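Local coordinates for protein Exo beta-1,2-glucooligosaccharide sophorohydrolase (non-reducing end) (Parabacteroides distasonis ATCC 8503, PDB 5Z06) that hydrolyses linear beta-1,2-glucan and beta-1,2-glucooligosaccharides from the non-reducing end, releasing sophorose as an exo-acting enzyme, at residues I205-W209 against A255-V259. Residues are numbered along the deposited sequence; the frame is centred on the assembly and turned at random.
Sequences IDIKW and AYYKV
The ring of Tyr257 lies across Ile205 and Ile207 and contacts both. Ile205 meets the outer end of the phenol: its CD1 sits at the ring edge, near the plane, 3.7 Å from Tyr257 CE2. The same methyl also touches Ala255 CB at 3.8 Å. Ile207 CG2 approaches the ring obliquely near its root, 3.8 Å from Tyr257 CG, in an off-centre CH-pi contact. The other branch of Ile207 reaches across toward Val259. With CG1 set between the backbone N and the carbonyl carbon (chi1 70°), CD1 packs against Val259 CG2 at 3.6 Å. The side chains of Val259 and Trp209 cross at about a right angle. Val259 CG1 stands over the face of the six-membered ring, 4.3 Å from the centroid and 12° off the normal, a CH-pi contact. Its CG2 lies 3.9 Å from Trp209 CE3.

The two strands belong to different sheets, 204-210 to a three-stranded one and 254-262 to a four-stranded one. They run in nearly the same direction, 27° apart, with axes 9.0 Å apart. This is face-to-face packing in a beta-sandwich, its strand order consistent with a fibronectin type III domain; Ile222 and Leu195 add to the same core. The phenol OH of Tyr257 is hydrogen-bonded to Asp246 of the first sheet. A leucine in place of Tyr257 would probably leave Asp246 without this partner and open a gap beside Ile205. The contact between the segments is thus apolar, held by methyl and ring packing, while the hydroxyl of the buried Tyr257, bonded to Asp246, adds a polar tie between the sheets.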
loop_
_atom_site.group_PDB
_atom_site.type_symbol
_atom_site.label_atom_id
_atom_site.label_comp_id
_atom_site.label_asym_id
_atom_site.label_seq_id
_atom_site.Cartn_x
_atom_site.Cartn_y
_atom_site.Cartn_z
ATOM N N ILE A 205 -16.093 2.519 -12.963
ATOM C CA ILE A 205 -17.018 1.492 -12.589
ATOM C C ILE A 205 -16.233 0.419 -11.875
ATOM O O ILE A 205 -15.202 -0.041 -12.350
ATOM C CB ILE A 205 -17.751 0.894 -13.797
ATOM C CG1 ILE A 205 -18.480 2.017 -14.528
ATOM C CG2 ILE A 205 -18.703 -0.211 -13.326
ATOM C CD1 ILE A 205 -19.124 1.616 -15.831
ATOM N N ASP A 206 -16.739 0.040 -10.720
ATOM C CA ASP A 206 -16.180 -1.047 -9.953
ATOM C C ASP A 206 -16.997 -2.270 -10.213
ATOM O O ASP A 206 -18.218 -2.235 -10.054
ATOM C CB ASP A 206 -16.245 -0.719 -8.464
ATOM C CG ASP A 206 -15.174 0.238 -8.047
ATOM O OD1 ASP A 206 -14.047 0.080 -8.561
ATOM O OD2 ASP A 206 -15.451 1.121 -7.198
ATOM N N ILE A 207 -16.330 -3.351 -10.589
ATOM C CA ILE A 207 -16.982 -4.640 -10.621
ATOM C C ILE A 207 -16.362 -5.520 -9.560
ATOM O O ILE A 207 -15.221 -5.321 -9.160
ATOM C CB ILE A 207 -16.990 -5.293 -12.028
ATOM C CG1 ILE A 207 -15.599 -5.736 -12.466
ATOM C CG2 ILE A 207 -17.637 -4.333 -13.031
ATOM C CD1 ILE A 207 -15.546 -6.384 -13.850
ATOM N N LYS A 208 -17.159 -6.474 -9.104
ATOM C CA LYS A 208 -16.790 -7.389 -8.057
ATOM C C LYS A 208 -17.420 -8.731 -8.376
ATOM O O LYS A 208 -18.562 -8.805 -8.883
ATOM C CB LYS A 208 -17.318 -6.906 -6.697
ATOM C CG LYS A 208 -16.693 -7.656 -5.511
ATOM C CD LYS A 208 -17.437 -7.461 -4.192
ATOM C CE LYS A 208 -16.787 -8.257 -3.056
ATOM N NZ LYS A 208 -16.821 -9.738 -3.226
ATOM N N TRP A 209 -16.683 -9.779 -8.049
ATOM C CA TRP A 209 -17.118 -11.127 -8.298
ATOM C C TRP A 209 -16.734 -12.039 -7.121
ATOM O O TRP A 209 -15.947 -11.639 -6.255
ATOM C CB TRP A 209 -16.532 -11.612 -9.627
ATOM C CG TRP A 209 -15.025 -11.602 -9.678
ATOM C CD1 TRP A 209 -14.201 -12.550 -9.174
ATOM C CD2 TRP A 209 -14.170 -10.588 -10.240
ATOM N NE1 TRP A 209 -12.886 -12.217 -9.406
ATOM C CE2 TRP A 209 -12.835 -11.016 -10.050
ATOM C CE3 TRP A 209 -14.400 -9.374 -10.896
ATOM C CZ2 TRP A 209 -11.727 -10.264 -10.478
ATOM C CZ3 TRP A 209 -13.299 -8.629 -11.334
ATOM C CH2 TRP A 209 -11.983 -9.075 -11.116
ATOM N N ALA A 255 -21.082 1.166 -19.437
ATOM C CA ALA A 255 -20.233 0.031 -19.792
ATOM C C ALA A 255 -20.791 -1.252 -19.207
ATOM O O ALA A 255 -21.413 -1.252 -18.151
ATOM C CB ALA A 255 -18.792 0.250 -19.342
ATOM N N TYR A 256 -20.565 -2.330 -19.938
ATOM C CA TYR A 256 -21.013 -3.648 -19.580
ATOM C C TYR A 256 -19.763 -4.443 -19.333
ATOM O O TYR A 256 -18.746 -4.224 -19.994
ATOM C CB TYR A 256 -21.794 -4.315 -20.728
ATOM C CG TYR A 256 -23.013 -3.570 -21.224
ATOM C CD1 TYR A 256 -22.869 -2.441 -22.041
ATOM C CD2 TYR A 256 -24.304 -4.013 -20.932
ATOM C CE1 TYR A 256 -23.966 -1.755 -22.527
ATOM C CE2 TYR A 256 -25.421 -3.326 -21.421
ATOM C CZ TYR A 256 -25.234 -2.200 -22.227
ATOM O OH TYR A 256 -26.280 -1.477 -22.733
ATOM N N TYR A 257 -19.847 -5.376 -18.400
ATOM C CA TYR A 257 -18.689 -6.148 -17.988
ATOM C C TYR A 257 -19.000 -7.629 -17.829
ATOM O O TYR A 257 -20.078 -8.027 -17.395
ATOM C CB TYR A 257 -18.117 -5.607 -16.683
ATOM C CG TYR A 257 -17.616 -4.206 -16.802
ATOM C CD1 TYR A 257 -16.309 -3.945 -17.178
ATOM C CD2 TYR A 257 -18.450 -3.131 -16.526
ATOM C CE1 TYR A 257 -15.843 -2.635 -17.289
ATOM C CE2 TYR A 257 -18.004 -1.822 -16.647
ATOM C CZ TYR A 257 -16.701 -1.582 -17.015
ATOM O OH TYR A 257 -16.251 -0.303 -17.101
ATOM N N LYS A 258 -17.986 -8.417 -18.140
ATOM C CA LYS A 258 -18.071 -9.843 -18.203
ATOM C C LYS A 258 -16.709 -10.302 -17.737
ATOM O O LYS A 258 -15.683 -9.759 -18.169
ATOM C CB LYS A 258 -18.272 -10.236 -19.656
ATOM C CG LYS A 258 -19.199 -11.390 -19.923
ATOM C CD LYS A 258 -19.624 -11.389 -21.394
ATOM C CE LYS A 258 -18.411 -11.335 -22.324
ATOM N NZ LYS A 258 -18.734 -11.735 -23.716
ATOM N N VAL A 259 -16.684 -11.301 -16.872
ATOM C CA VAL A 259 -15.422 -11.776 -16.340
ATOM C C VAL A 259 -15.300 -13.273 -16.572
ATOM O O VAL A 259 -16.252 -14.026 -16.362
ATOM C CB VAL A 259 -15.331 -11.438 -14.849
ATOM C CG1 VAL A 259 -14.043 -11.985 -14.238
ATOM C CG2 VAL A 259 -15.425 -9.930 -14.666
#